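Side-chain contact in apoptosis regulator Bcl-2 homolog (Murid herpesvirus 4, PDB 4MI8), which inhibits host apoptosis and, by binding host Beclin 1, starvation-induced autophagy, contributing to viral latency and chronic infection: residues A[121-124]-A[128-131]. Numbering follows the deposited sequence.
Sequences THFF and NLMN
Phe124 and Leu129 make the tight part of this contact, where the chain turns back on the end of helix 111-126. Leu129 CB stands 3.6 Å from the centroid of the Phe124 ring and 11° off the ring normal, a CH-pi contact squarely over one face. The ring is brought there by a first torsion that places CG anti to the backbone N. Met130 meets the same ring differently: its SD is 5.2 Å from the Phe124 centroid and 74° off the normal, so this Met-aromatic contact lies at the edge. The bends at chi2 and chi3 curl the thioether round beside the ring, although the exact place of the methyl is doubtful. Phe123 adds a lighter touch, its CE1 lying 4.2 Å from Leu129 CD1, with the methyl at the ring edge near its plane. Trp11 and Phe92 also pack on Phe124, while Ile84, Ile89 and Phe80 pack on Leu129, which helps to bury both side chains. The looser, solvent side begins at Asn128, which is partly exposed and whose CB points away from the helical segment; Asn131, further on, is exposed. Backbone evidence fits the turn: Leu129 N donates to Phe124 O at 2.8 Å with an N-H...O angle of 156°, although the oxygen's position is less certain. Asn128, with a positive phi, is the first residue to leave helical geometry, and two bonds return into the last turn: a Schellman motif, here ending helix 111-126 of the all-helical Bcl-2 fold.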
loop_
_atom_site.group_PDB
_atom_site.type_symbol
_atom_site.label_atom_id
_atom_site.label_comp_id
_atom_site.label_asym_id
_atom_site.label_seq_id
_atom_site.Cartn_x
_atom_site.Cartn_y
_atom_site.Cartn_z
ATOM N N THR A 121 8.509 -2.438 -2.946
ATOM C CA THR A 121 9.562 -1.478 -3.257
ATOM C C THR A 121 10.028 -1.598 -4.705
ATOM O O THR A 121 10.365 -0.600 -5.342
ATOM C CB THR A 121 10.776 -1.650 -2.323
ATOM O OG1 THR A 121 10.354 -1.526 -0.959
ATOM C CG2 THR A 121 11.830 -0.596 -2.621
ATOM N N HIS A 122 10.046 -2.823 -5.219
ATOM C CA HIS A 122 10.487 -3.074 -6.578
ATOM C C HIS A 122 9.457 -2.646 -7.582
ATOM O O HIS A 122 9.792 -2.309 -8.738
ATOM C CB HIS A 122 10.822 -4.548 -6.767
ATOM C CG HIS A 122 12.011 -5.011 -5.960
ATOM N ND1 HIS A 122 12.200 -6.300 -5.625
ATOM C CD2 HIS A 122 13.084 -4.304 -5.422
ATOM C CE1 HIS A 122 13.335 -6.416 -4.909
ATOM N NE2 HIS A 122 13.876 -5.192 -4.786
ATOM N N PHE A 123 8.194 -2.653 -7.168
ATOM C CA PHE A 123 7.129 -2.284 -8.023
ATOM C C PHE A 123 6.976 -0.780 -7.998
ATOM O O PHE A 123 6.828 -0.169 -9.049
ATOM C CB PHE A 123 5.835 -3.001 -7.619
ATOM C CG PHE A 123 4.722 -2.761 -8.576
ATOM C CD1 PHE A 123 4.094 -1.512 -8.612
ATOM C CD2 PHE A 123 4.351 -3.750 -9.519
ATOM C CE1 PHE A 123 3.082 -1.227 -9.536
ATOM C CE2 PHE A 123 3.313 -3.488 -10.416
ATOM C CZ PHE A 123 2.666 -2.228 -10.427
ATOM N N PHE A 124 6.982 -0.176 -6.793
ATOM C CA PHE A 124 6.810 1.273 -6.693
ATOM C C PHE A 124 7.891 1.932 -7.583
ATOM O O PHE A 124 7.592 2.805 -8.408
ATOM C CB PHE A 124 6.994 1.694 -5.238
ATOM C CG PHE A 124 6.633 3.106 -4.954
ATOM C CD1 PHE A 124 7.519 4.141 -5.182
ATOM C CD2 PHE A 124 5.369 3.393 -4.403
ATOM C CE1 PHE A 124 7.181 5.451 -4.876
ATOM C CE2 PHE A 124 5.002 4.676 -4.107
ATOM C CZ PHE A 124 5.903 5.705 -4.316
ATOM N N ASN A 128 7.873 3.696 -11.442
ATOM C CA ASN A 128 7.908 5.133 -11.198
ATOM C C ASN A 128 6.650 5.664 -10.508
ATOM O O ASN A 128 6.133 6.699 -10.870
ATOM C CB ASN A 128 8.196 5.868 -12.510
ATOM C CG ASN A 128 8.615 7.317 -12.306
ATOM O OD1 ASN A 128 9.161 7.694 -11.266
ATOM N ND2 ASN A 128 8.351 8.139 -13.309
ATOM N N LEU A 129 6.139 4.948 -9.514
ATOM C CA LEU A 129 4.996 5.488 -8.708
ATOM C C LEU A 129 5.279 6.810 -7.992
ATOM O O LEU A 129 4.353 7.547 -7.667
ATOM C CB LEU A 129 4.443 4.453 -7.719
ATOM C CG LEU A 129 3.818 3.311 -8.529
ATOM C CD1 LEU A 129 2.996 2.451 -7.605
ATOM C CD2 LEU A 129 2.963 3.770 -9.735
ATOM N N MET A 130 6.557 7.099 -7.733
ATOM C CA MET A 130 6.950 8.358 -7.062
ATOM C C MET A 130 6.476 9.509 -7.886
ATOM O O MET A 130 6.155 10.561 -7.331
ATOM C CB MET A 130 8.459 8.498 -6.895
ATOM C CG MET A 130 9.246 7.905 -8.036
ATOM S SD MET A 130 10.115 6.461 -7.429
ATOM C CE MET A 130 9.289 5.026 -8.108
ATOM N N ASN A 131 6.403 9.272 -9.206
ATOM C CA ASN A 131 5.872 10.234 -10.179
ATOM C C ASN A 131 4.455 10.791 -9.919
ATOM O O ASN A 131 4.158 11.890 -10.377
ATOM C CB ASN A 131 5.875 9.605 -11.570
ATOM C CG ASN A 131 6.473 10.513 -12.620
ATOM O OD1 ASN A 131 5.884 10.777 -13.705
ATOM N ND2 ASN A 131 7.671 10.990 -12.321
#